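Side-chain contacts in p800 reaction center core protein (PDB 5V8K), which forms the symmetric homodimeric core of a heliobacterial photosynthetic reaction center, holding bacteriochlorophylls, a chlorophyll derivative, carotenoid and an iron-sulfur cluster: residues G19-L22 with K23-N27; L88-I91 with I92-F96; Q541-G544 with S545-E548. All blocks are in the same frame, centred on the assembly; numbering follows the deposited sequence.

Contacts 1 and 2 belong to neighbouring helices, 18-39 and 77-97, with centres about 13 Å apart, and they touch directly. Lys-23 NZ lies 3.0 Å from Phe-96 O, a probable hydrogen bond, and CG2 of Ile-26 packs on Leu-93 O. They also share a pigment: the bacteriochlorophyll g that packs on Trp-94 in contact 2 is hydrogen-bonded by Asn-27 ND2 of contact 1, while His-25 ligates a different one. Contact 3 lies far off, its centre about 40 Å from that of contact 1 and about 46 Å from that of contact 2. It borders 8(1)-OH-chlorophyll aF, and the Arg-543 side chain comes within about 6 Å of the iron-sulfur cluster.

Contact 1: G19-L22 with K23-N27; sequences GAVL and KAHIN. With GBF (Bacteriochlorophyll g), chain F.
Val-21 and His-25 stand side by side one turn apart on helix 18-39 and point the same way, toward a bacteriochlorophyll g. The histidine side chain starts against the helix, CB of His-25 resting 3.4 Å from Leu-22 O. With CG set beside the backbone N (chi1 -72°), the ring leans over the preceding turn, CG lying 3.5 Å from Val-21 O. Farther out CG1 of Val-21 covers the same face in a CH-pi contact, 4.1 Å from the ring centroid and 26° off the normal. Over the opposite face lies CBA of the bacteriochlorophyll, 3.6 Å above the ring plane, so the imidazole is clasped between protein and pigment. CE1 passes near O2A of that pigment, and ND1 is hydrogen-bonded to OBD of another bacteriochlorophyll g. CD2 lies beside the first pigment's nitrogen NA, and at the tip NE2 binds its magnesium at 2.4 Å. CB of Ala-24 and CG2 of Val-21 pack on the macrocycle, the latter 3.9 Å from C2C. On another side of the helix CG of Lys-23 lies near Gly-19 O, and the chain then bends at chi2 and carries NZ off to Glu-104 and Ser-101. The backbone bond from His-25 N to Val-21 O fixes the backbone from which the histidine springs. A phenylalanine in place of His-25 would probably leave the magnesium without this axial nitrogen and OBD of the second pigment without its partner. Because NE2 is taken by the metal, ND1 is likely to carry the hydrogen, and one imidazole thereby ties two pigments to a single helix.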
loop_
_atom_site.group_PDB
_atom_site.type_symbol
_atom_site.label_atom_id
_atom_site.label_comp_id
_atom_site.label_asym_id
_atom_site.label_seq_id
_atom_site.Cartn_x
_atom_site.Cartn_y
_atom_site.Cartn_z
ATOM N N GLY A 19 -38.625 -13.216 19.874
ATOM C CA GLY A 19 -38.894 -11.898 20.418
ATOM C C GLY A 19 -37.703 -10.974 20.315
ATOM O O GLY A 19 -37.846 -9.811 19.936
ATOM N N ALA A 20 -36.514 -11.475 20.659
ATOM C CA ALA A 20 -35.312 -10.648 20.607
ATOM C C ALA A 20 -34.997 -10.195 19.189
ATOM O O ALA A 20 -34.459 -9.095 18.991
ATOM C CB ALA A 20 -34.126 -11.420 21.180
ATOM N N VAL A 21 -35.290 -11.035 18.193
ATOM C CA VAL A 21 -35.054 -10.644 16.810
ATOM C C VAL A 21 -35.968 -9.493 16.433
ATOM O O VAL A 21 -35.530 -8.481 15.867
ATOM C CB VAL A 21 -35.228 -11.851 15.868
ATOM C CG1 VAL A 21 -35.193 -11.396 14.414
ATOM C CG2 VAL A 21 -34.092 -12.835 16.083
ATOM N N LEU A 22 -37.250 -9.617 16.770
ATOM C CA LEU A 22 -38.193 -8.533 16.506
ATOM C C LEU A 22 -37.751 -7.250 17.184
ATOM O O LEU A 22 -37.827 -6.172 16.589
ATOM C CB LEU A 22 -39.602 -8.915 16.968
ATOM C CG LEU A 22 -40.661 -7.934 16.453
ATOM C CD1 LEU A 22 -40.859 -8.054 14.925
ATOM C CD2 LEU A 22 -41.958 -8.152 17.176
ATOM N N LYS A 23 -37.276 -7.339 18.423
ATOM C CA LYS A 23 -36.809 -6.143 19.115
ATOM C C LYS A 23 -35.615 -5.531 18.401
ATOM O O LYS A 23 -35.501 -4.309 18.305
ATOM C CB LYS A 23 -36.452 -6.473 20.553
ATOM C CG LYS A 23 -37.667 -6.882 21.393
ATOM C CD LYS A 23 -38.577 -5.724 21.724
ATOM C CE LYS A 23 -39.847 -6.260 22.354
ATOM N NZ LYS A 23 -40.827 -5.182 22.527
ATOM N N ALA A 24 -34.719 -6.372 17.885
ATOM C CA ALA A 24 -33.592 -5.852 17.125
ATOM C C ALA A 24 -34.075 -5.130 15.879
ATOM O O ALA A 24 -33.553 -4.066 15.538
ATOM C CB ALA A 24 -32.635 -6.985 16.768
ATOM N N HIS A 25 -35.090 -5.679 15.203
ATOM C CA HIS A 25 -35.639 -5.016 14.029
ATOM C C HIS A 25 -36.260 -3.670 14.388
ATOM O O HIS A 25 -36.069 -2.684 13.675
ATOM C CB HIS A 25 -36.676 -5.910 13.365
ATOM C CG HIS A 25 -36.101 -7.090 12.656
ATOM N ND1 HIS A 25 -36.888 -7.974 11.950
ATOM C CD2 HIS A 25 -34.826 -7.541 12.539
ATOM C CE1 HIS A 25 -36.126 -8.920 11.432
ATOM N NE2 HIS A 25 -34.879 -8.689 11.792
ATOM N N ILE A 26 -37.035 -3.624 15.472
ATOM C CA ILE A 26 -37.590 -2.360 15.949
ATOM C C ILE A 26 -36.471 -1.357 16.207
ATOM O O ILE A 26 -36.527 -0.213 15.738
ATOM C CB ILE A 26 -38.444 -2.601 17.212
ATOM C CG1 ILE A 26 -39.597 -3.557 16.890
ATOM C CG2 ILE A 26 -38.963 -1.258 17.816
ATOM C CD1 ILE A 26 -40.554 -3.818 18.055
ATOM N N ASN A 27 -35.433 -1.769 16.949
ATOM C CA ASN A 27 -34.357 -0.837 17.265
ATOM C C ASN A 27 -33.645 -0.395 16.004
ATOM O O ASN A 27 -33.179 0.745 15.918
ATOM C CB ASN A 27 -33.354 -1.454 18.235
ATOM C CG ASN A 27 -33.907 -1.599 19.634
ATOM O OD1 ASN A 27 -34.683 -0.764 20.110
ATOM N ND2 ASN A 27 -33.497 -2.653 20.311
HETATM MG MG GBF F . -32.619 -9.219 11.085
HETATM C CHA GBF F . -33.614 -8.804 7.719
HETATM C CHB GBF F . -32.124 -5.966 11.250
HETATM C CHC GBF F . -30.610 -9.989 13.771
HETATM C CHD GBF F . -33.140 -12.693 10.603
HETATM N NA GBF F . -32.865 -7.697 9.806
HETATM C C1A GBF F . -33.185 -7.592 8.500
HETATM C C2A GBF F . -33.635 -6.221 7.999
HETATM C C3A GBF F . -33.109 -5.341 9.137
HETATM C C4A GBF F . -32.669 -6.406 10.115
HETATM C CMA GBF F . -31.951 -4.439 8.694
HETATM C CAA GBF F . -35.110 -5.916 7.720
HETATM C CBA GBF F . -36.014 -6.226 8.914
HETATM C CGA GBF F . -37.382 -6.669 8.438
HETATM O O1A GBF F . -38.299 -5.865 8.298
HETATM O O2A GBF F . -37.688 -8.078 8.470
HETATM N NB GBF F . -31.487 -8.110 12.333
HETATM C C1B GBF F . -31.465 -6.765 12.300
HETATM C C2B GBF F . -30.645 -6.313 13.296
HETATM C C3B GBF F . -30.215 -7.429 13.974
HETATM C C4B GBF F . -30.798 -8.563 13.378
HETATM C CMB GBF F . -30.304 -4.872 13.611
HETATM C CAB GBF F . -29.311 -7.233 15.109
HETATM C CBB GBF F . -28.545 -8.115 15.688
HETATM N NC GBF F . -31.968 -10.963 11.939
HETATM C C1C GBF F . -31.277 -11.094 13.065
HETATM C C2C GBF F . -31.026 -12.367 13.782
HETATM C C3C GBF F . -31.871 -13.032 12.783
HETATM C C4C GBF F . -32.356 -12.230 11.753
HETATM C CMC GBF F . -29.549 -12.760 13.634
HETATM C CAC GBF F . -32.192 -14.485 12.830
HETATM C CBC GBF F . -31.702 -15.405 13.928
HETATM N ND GBF F . -33.181 -10.507 9.631
HETATM C C1D GBF F . -33.428 -11.804 9.468
HETATM C C2D GBF F . -33.998 -12.390 8.063
HETATM C C3D GBF F . -33.999 -11.092 7.549
HETATM C C4D GBF F . -33.549 -10.026 8.386
HETATM C CMD GBF F . -34.374 -13.745 7.518
HETATM C CAD GBF F . -34.266 -10.482 6.228
HETATM O OBD GBF F . -34.794 -10.903 5.146
HETATM C CBD GBF F . -34.268 -9.004 6.406
HETATM C CGD GBF F . -33.498 -8.333 5.306
HETATM O O1D GBF F . -34.010 -7.735 4.393
HETATM O O2D GBF F . -32.075 -8.401 5.301
HETATM C CED GBF F . -31.378 -7.995 4.133
HETATM C C1 GBF F . -38.958 -8.575 8.027
HETATM C C2 GBF F . -39.171 -9.886 8.714
HETATM C C3 GBF F . -38.417 -10.954 8.462
HETATM C C4 GBF F . -37.328 -10.915 7.414
HETATM C C5 GBF F . -38.684 -12.238 9.223
#

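Contact 2: L88-I91 with I92-F96. With GBF (Bacteriochlorophyll g), chain K.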
loop_
_atom_site.group_PDB
_atom_site.type_symbol
_atom_site.label_atom_id
_atom_site.label_comp_id
_atom_site.label_asym_id
_atom_site.label_seq_id
_atom_site.Cartn_x
_atom_site.Cartn_y
_atom_site.Cartn_z
ATOM N N LEU A 88 -38.576 12.006 17.617
ATOM C CA LEU A 88 -39.682 11.454 18.384
ATOM C C LEU A 88 -39.918 9.997 18.018
ATOM O O LEU A 88 -40.012 9.131 18.895
ATOM C CB LEU A 88 -40.960 12.277 18.141
ATOM C CG LEU A 88 -42.181 11.792 18.937
ATOM C CD1 LEU A 88 -41.881 11.831 20.412
ATOM C CD2 LEU A 88 -43.445 12.615 18.658
ATOM N N ALA A 89 -40.011 9.715 16.710
ATOM C CA ALA A 89 -40.197 8.342 16.235
ATOM C C ALA A 89 -39.066 7.434 16.704
ATOM O O ALA A 89 -39.307 6.313 17.159
ATOM C CB ALA A 89 -40.292 8.340 14.710
ATOM N N ALA A 90 -37.826 7.916 16.636
ATOM C CA ALA A 90 -36.698 7.104 17.080
ATOM C C ALA A 90 -36.812 6.754 18.561
ATOM O O ALA A 90 -36.560 5.608 18.960
ATOM C CB ALA A 90 -35.381 7.831 16.813
ATOM N N ILE A 91 -37.180 7.729 19.391
ATOM C CA ILE A 91 -37.253 7.484 20.827
ATOM C C ILE A 91 -38.376 6.506 21.140
ATOM O O ILE A 91 -38.238 5.654 22.024
ATOM C CB ILE A 91 -37.416 8.814 21.586
ATOM C CG1 ILE A 91 -36.130 9.628 21.485
ATOM C CG2 ILE A 91 -37.758 8.576 23.068
ATOM C CD1 ILE A 91 -36.348 11.080 21.889
ATOM N N ILE A 92 -39.504 6.616 20.431
ATOM C CA ILE A 92 -40.625 5.703 20.641
ATOM C C ILE A 92 -40.237 4.287 20.225
ATOM O O ILE A 92 -40.581 3.315 20.903
ATOM C CB ILE A 92 -41.862 6.190 19.870
ATOM C CG1 ILE A 92 -42.351 7.531 20.428
ATOM C CG2 ILE A 92 -42.985 5.162 19.947
ATOM C CD1 ILE A 92 -43.534 8.134 19.663
ATOM N N LEU A 93 -39.533 4.153 19.088
ATOM C CA LEU A 93 -39.112 2.843 18.595
ATOM C C LEU A 93 -38.058 2.226 19.498
ATOM O O LEU A 93 -38.123 1.029 19.809
ATOM C CB LEU A 93 -38.564 2.972 17.176
ATOM C CG LEU A 93 -39.610 3.344 16.135
ATOM C CD1 LEU A 93 -38.940 3.917 14.916
ATOM C CD2 LEU A 93 -40.402 2.115 15.787
ATOM N N TRP A 94 -37.052 3.011 19.898
ATOM C CA TRP A 94 -36.054 2.473 20.821
ATOM C C TRP A 94 -36.673 2.158 22.181
ATOM O O TRP A 94 -36.225 1.235 22.875
ATOM C CB TRP A 94 -34.910 3.457 21.017
ATOM C CG TRP A 94 -33.910 3.580 19.915
ATOM C CD1 TRP A 94 -33.498 2.609 19.031
ATOM C CD2 TRP A 94 -33.175 4.753 19.593
ATOM N NE1 TRP A 94 -32.541 3.112 18.191
ATOM C CE2 TRP A 94 -32.330 4.433 18.506
ATOM C CE3 TRP A 94 -33.136 6.047 20.125
ATOM C CZ2 TRP A 94 -31.471 5.375 17.936
ATOM C CZ3 TRP A 94 -32.280 6.974 19.560
ATOM C CH2 TRP A 94 -31.463 6.640 18.490
ATOM N N GLY A 95 -37.657 2.943 22.597
ATOM C CA GLY A 95 -38.343 2.700 23.846
ATOM C C GLY A 95 -38.956 1.325 23.825
ATOM O O GLY A 95 -38.642 0.481 24.671
ATOM N N PHE A 96 -39.842 1.098 22.854
ATOM C CA PHE A 96 -40.456 -0.213 22.690
ATOM C C PHE A 96 -39.403 -1.294 22.446
ATOM O O PHE A 96 -39.562 -2.436 22.898
ATOM C CB PHE A 96 -41.472 -0.163 21.541
ATOM C CG PHE A 96 -42.780 0.565 21.880
ATOM C CD1 PHE A 96 -43.429 0.382 23.095
ATOM C CD2 PHE A 96 -43.356 1.410 20.954
ATOM C CE1 PHE A 96 -44.629 1.057 23.370
ATOM C CE2 PHE A 96 -44.537 2.078 21.212
ATOM C CZ PHE A 96 -45.178 1.907 22.416
HETATM MG MG GBF K . -29.174 -0.866 22.371
HETATM C CHA GBF K . -29.772 -3.849 20.684
HETATM C CHB GBF K . -28.967 -2.545 25.205
HETATM C CHC GBF K . -28.643 2.221 23.815
HETATM C CHD GBF K . -29.528 0.748 19.158
HETATM N NA GBF K . -29.562 -2.714 22.883
HETATM C C1A GBF K . -29.662 -3.848 22.176
HETATM C C2A GBF K . -29.219 -5.131 22.827
HETATM C C3A GBF K . -29.651 -4.679 24.228
HETATM C C4A GBF K . -29.360 -3.214 24.107
HETATM C CMA GBF K . -31.143 -4.865 24.487
HETATM C CAA GBF K . -27.746 -5.552 22.696
HETATM C CBA GBF K . -27.528 -7.004 23.113
HETATM C CGA GBF K . -26.061 -7.369 23.023
HETATM O O1A GBF K . -25.338 -6.883 22.160
HETATM O O2A GBF K . -25.618 -8.604 23.655
HETATM N NB GBF K . -28.863 -0.260 24.281
HETATM C C1B GBF K . -28.737 -1.080 25.330
HETATM C C2B GBF K . -28.375 -0.330 26.442
HETATM C C3B GBF K . -28.288 1.007 26.029
HETATM C C4B GBF K . -28.619 0.999 24.666
HETATM C CMB GBF K . -28.126 -0.895 27.815
HETATM C CAB GBF K . -27.933 2.208 26.850
HETATM C CBB GBF K . -27.737 2.289 28.157
HETATM N NC GBF K . -29.201 1.044 21.648
HETATM C C1C GBF K . -28.864 2.140 22.342
HETATM C C2C GBF K . -28.615 3.476 21.754
HETATM C C3C GBF K . -28.887 2.873 20.433
HETATM C C4C GBF K . -29.232 1.531 20.389
HETATM C CMC GBF K . -29.673 4.459 22.255
HETATM C CAC GBF K . -28.833 3.658 19.175
HETATM C CBC GBF K . -28.459 5.120 19.173
HETATM N ND GBF K . -29.592 -1.280 20.427
HETATM C C1D GBF K . -29.661 -0.721 19.217
HETATM C C2D GBF K . -29.813 -1.640 17.862
HETATM C C3D GBF K . -29.846 -2.780 18.653
HETATM C C4D GBF K . -29.723 -2.613 20.060
HETATM C CMD GBF K . -29.913 -1.450 16.381
HETATM C CAD GBF K . -30.088 -4.220 18.399
HETATM O OBD GBF K . -30.121 -4.964 17.355
HETATM C CBD GBF K . -30.000 -4.929 19.700
HETATM C CGD GBF K . -31.261 -5.642 20.028
HETATM O O1D GBF K . -32.301 -5.019 20.034
HETATM O O2D GBF K . -31.216 -7.072 20.311
HETATM C CED GBF K . -31.884 -7.650 21.431
#
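Apolar contacts between residues four apart run along this turn, beginning with Leu-88 and Ile-92, whose side chains cross obliquely with CG of Leu-88 4.0 Å from CD1 of Ile-92. Ile-92 keeps CG1 beside its backbone N (chi1 -65°), which lays that atom 3.2 Å from Leu-88 O. Leu-93 likewise lowers CG onto the carbonyl oxygen of Ala-89. On another side CB of Ala-90 sits against CZ3 of Trp-94 at 4.2 Å.

Backbone hydrogen bonds follow the alpha-helical pattern, from Ile-92 N to Leu-88 O through Gly-95 N to Ile-91 O; the last is the most bent, 144° at the hydrogen. Helix 77-97 is predicted to span the membrane, and probably belongs to the N-terminal antenna part of the chain, as in photosystem I. It packs on helix 18-39, Ala-90 against Ala-33 and Ala-34, and Leu-93 against Leu-29.

Contacts to flat groups centre on the indole of Trp-94, which is covered on both faces. Ala-90 O lies 3.1 Å above one face, toward the rim, beside CB of the same residue. Over the opposite face comes the two-carbon substituent of a bacteriochlorophyll g, its CAC 3.2 Å above the plane and its CBC 3.3 Å from Trp-94 CZ2. The indole nitrogen NE1 is hydrogen-bonded to Asn-31 OD1 of helix 18-39, which helps fix the rotation of the ring between the pigment and the Ala-90 turn of its own helix.

Contact 3: Q541-G544 with S545-E548. With AOH (8(1)-OH-Chlorophyll aF), chain E.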
loop_
_atom_site.group_PDB
_atom_site.type_symbol
_atom_site.label_atom_id
_atom_site.label_comp_id
_atom_site.label_asym_id
_atom_site.label_seq_id
_atom_site.Cartn_x
_atom_site.Cartn_y
_atom_site.Cartn_z
ATOM N N GLN A 541 1.733 -11.849 7.601
ATOM C CA GLN A 541 2.139 -13.041 8.360
ATOM C C GLN A 541 3.081 -12.685 9.505
ATOM O O GLN A 541 4.260 -13.058 9.476
ATOM C CB GLN A 541 2.835 -14.045 7.431
ATOM C CG GLN A 541 1.930 -14.719 6.445
ATOM C CD GLN A 541 2.709 -15.385 5.342
ATOM O OE1 GLN A 541 3.749 -15.965 5.599
ATOM N NE2 GLN A 541 2.217 -15.299 4.113
ATOM N N TYR A 542 2.598 -11.936 10.500
ATOM C CA TYR A 542 3.482 -11.413 11.532
ATOM C C TYR A 542 2.803 -11.341 12.903
ATOM O O TYR A 542 3.242 -10.584 13.777
ATOM C CB TYR A 542 4.012 -10.038 11.113
ATOM C CG TYR A 542 5.384 -10.116 10.470
ATOM C CD1 TYR A 542 6.524 -10.202 11.239
ATOM C CD2 TYR A 542 5.528 -10.102 9.090
ATOM C CE1 TYR A 542 7.768 -10.318 10.676
ATOM C CE2 TYR A 542 6.778 -10.216 8.493
ATOM C CZ TYR A 542 7.900 -10.307 9.286
ATOM O OH TYR A 542 9.145 -10.409 8.703
ATOM N N ARG A 543 1.773 -12.152 13.129
ATOM C CA ARG A 543 1.027 -12.029 14.368
ATOM C C ARG A 543 1.852 -12.455 15.572
ATOM O O ARG A 543 1.756 -11.842 16.641
ATOM C CB ARG A 543 -0.231 -12.854 14.291
ATOM C CG ARG A 543 -1.222 -12.493 15.419
ATOM C CD ARG A 543 -1.071 -13.396 16.639
ATOM N NE ARG A 543 -1.864 -12.914 17.762
ATOM C CZ ARG A 543 -1.946 -13.546 18.923
ATOM N NH1 ARG A 543 -1.267 -14.662 19.103
ATOM N NH2 ARG A 543 -2.686 -13.060 19.899
ATOM N N GLY A 544 2.625 -13.534 15.444
ATOM C CA GLY A 544 3.460 -13.965 16.550
ATOM C C GLY A 544 4.478 -12.927 16.970
ATOM O O GLY A 544 4.732 -12.733 18.165
ATOM N N SER A 545 5.106 -12.265 15.996
ATOM C CA SER A 545 6.017 -11.169 16.304
ATOM C C SER A 545 5.358 -10.160 17.240
ATOM O O SER A 545 5.952 -9.730 18.235
ATOM C CB SER A 545 6.449 -10.479 15.016
ATOM O OG SER A 545 7.363 -9.457 15.320
ATOM N N ARG A 546 4.132 -9.749 16.901
ATOM C CA ARG A 546 3.421 -8.734 17.661
ATOM C C ARG A 546 3.029 -9.214 19.059
ATOM O O ARG A 546 3.097 -8.451 20.024
ATOM C CB ARG A 546 2.187 -8.311 16.864
ATOM C CG ARG A 546 2.551 -7.505 15.613
ATOM C CD ARG A 546 1.428 -7.474 14.584
ATOM N NE ARG A 546 0.083 -7.376 15.148
ATOM C CZ ARG A 546 -0.929 -8.173 14.824
ATOM N NH1 ARG A 546 -2.102 -8.029 15.422
ATOM N NH2 ARG A 546 -0.791 -9.139 13.931
ATOM N N ASP A 547 2.618 -10.475 19.197
ATOM C CA ASP A 547 2.236 -10.988 20.509
ATOM C C ASP A 547 3.441 -11.030 21.443
ATOM O O ASP A 547 3.331 -10.719 22.629
ATOM C CB ASP A 547 1.616 -12.367 20.333
ATOM C CG ASP A 547 0.738 -12.785 21.523
ATOM O OD1 ASP A 547 -0.165 -12.007 21.932
ATOM O OD2 ASP A 547 0.965 -13.897 22.031
ATOM N N GLU A 548 4.609 -11.346 20.897
ATOM C CA GLU A 548 5.859 -11.371 21.647
ATOM C C GLU A 548 6.305 -9.965 22.016
ATOM O O GLU A 548 6.749 -9.724 23.138
ATOM C CB GLU A 548 6.931 -12.078 20.799
ATOM C CG GLU A 548 8.305 -12.254 21.406
ATOM C CD GLU A 548 9.227 -13.116 20.522
ATOM O OE1 GLU A 548 9.657 -14.190 21.014
ATOM O OE2 GLU A 548 9.515 -12.711 19.349
HETATM C C1 AOH E . 7.443 2.485 19.691
HETATM C C2 AOH E . 6.267 3.051 18.942
HETATM C C3 AOH E . 6.376 3.861 17.896
HETATM C C4 AOH E . 7.691 4.293 17.384
HETATM C C5 AOH E . 5.117 4.390 17.278
HETATM C C6 AOH E . 4.767 5.767 17.829
HETATM C C7 AOH E . 3.685 6.286 16.910
HETATM C C8 AOH E . 3.134 7.484 17.073
HETATM C C9 AOH E . 3.555 8.319 18.245
HETATM C C10 AOH E . 2.008 7.907 16.165
HETATM C C11 AOH E . 2.293 8.499 14.805
HETATM C C15 AOH E . 1.920 10.064 12.328
HETATM C C14 AOH E . -0.642 10.008 12.680
HETATM C C13 AOH E . 0.744 9.643 13.151
HETATM C C12 AOH E . 0.932 8.928 14.277
HETATM N NB AOH E . 3.714 0.108 13.015
HETATM N ND AOH E . 4.684 -3.779 13.688
HETATM C C1A AOH E . 5.120 -2.213 16.288
HETATM C C1B AOH E . 3.665 1.116 13.911
HETATM C C1C AOH E . 3.481 -1.465 10.450
HETATM C C1D AOH E . 4.707 -4.833 12.860
HETATM C C2A AOH E . 5.584 -1.542 17.550
HETATM C C2B AOH E . 3.175 2.296 13.358
HETATM C C2C AOH E . 3.481 -2.080 9.206
HETATM C C2D AOH E . 5.127 -5.972 13.523
HETATM C C3A AOH E . 4.883 -0.202 17.324
HETATM C C3B AOH E . 2.945 1.978 12.024
HETATM C C3C AOH E . 3.810 -3.402 9.433
HETATM C C3D AOH E . 5.382 -5.573 14.831
HETATM C C4A AOH E . 4.454 -0.195 15.878
HETATM C C4B AOH E . 3.314 0.646 11.845
HETATM C C4C AOH E . 3.989 -3.482 10.824
HETATM C C4D AOH E . 5.140 -4.202 14.909
HETATM C CAA AOH E . 7.103 -1.510 17.643
HETATM C CAB AOH E . 2.375 2.997 11.159
HETATM C CAC AOH E . 3.981 -4.408 8.379
HETATM C CAD AOH E . 6.013 -5.924 16.134
HETATM C CBA AOH E . 7.555 -1.200 19.071
HETATM C CBB AOH E . 1.787 2.831 10.012
HETATM C CBC AOH E . 3.243 -5.688 8.601
HETATM C CBD AOH E . 5.956 -4.722 17.020
HETATM C CED AOH E . 2.978 -5.151 19.446
HETATM C CGA AOH E . 8.035 0.208 19.261
HETATM C CGD AOH E . 5.139 -5.015 18.252
HETATM C CHA AOH E . 5.377 -3.665 16.175
HETATM C CHB AOH E . 4.056 0.960 15.337
HETATM C CHC AOH E . 3.176 -0.047 10.574
HETATM C CHD AOH E . 4.355 -4.750 11.428
HETATM C CMA AOH E . 3.664 -0.013 18.218
HETATM C CMB AOH E . 2.926 3.631 14.023
HETATM C CMC AOH E . 3.216 -1.440 7.873
HETATM C CMD AOH E . 5.229 -7.329 12.887
HETATM N NA AOH E . 4.554 -1.434 15.369
HETATM N NC AOH E . 3.757 -2.315 11.447
HETATM O O1 AOH E . 5.384 -4.741 8.224
HETATM O O1A AOH E . 8.796 0.745 18.467
HETATM O O1D AOH E . 5.664 -5.278 19.321
HETATM O O2A AOH E . 7.161 1.104 19.893
HETATM O O2D AOH E . 3.697 -4.980 18.204
HETATM O OBD AOH E . 6.157 -7.160 16.436
HETATM MG MG AOH E . 3.984 -1.882 13.462
HETATM O O HOH W 1 1.719 -2.349 14.032
#
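The ring of Tyr-542, the N-cap of helix 543-560, receives CB of Ser-545 at its edge, close to the ring plane and 3.8 Å from CD1, while the methyl CMD of 8(1)-OH-chlorophyll aF approaches obliquely. One face of the Arg-543 guanidinium carries the Asp-547 carboxylate, stacked 19° from parallel with CG 3.4 Å above the plane. The salt bridge from Arg-543 NH2 to Asp-547 OD1 (3.4 Å) therefore rests on charge alone, since no N-H points at the oxygen. The Arg-546 guanidinium stands 83° to that of Arg-543, its NH2 lying 3.4 Å from Arg-543 CA.

A weak hydrogen bond runs from Arg-546 N to Tyr-542 O. Arg-543 bends at chi2 (-94°) and turns its NE and NH2 to the carbonyls of Leu-573 and Ala-572. Asp-547 OD1 accepts from Ala-572 N of the same loop, and Trp-408 of the second subunit is the carboxylate's strongest partner. Glu-548 forms salt bridges to Arg-398 and Lys-417 of that subunit and a hydrogen bond to its Ser-406.

The chlorophyll, the primary electron acceptor in heliobacteria, has water on its magnesium. Arg-546 lays CG 3.5 Å from its C3D, and Ser-545 OG donates a hydrogen bond of 2.8 Å to its OBD.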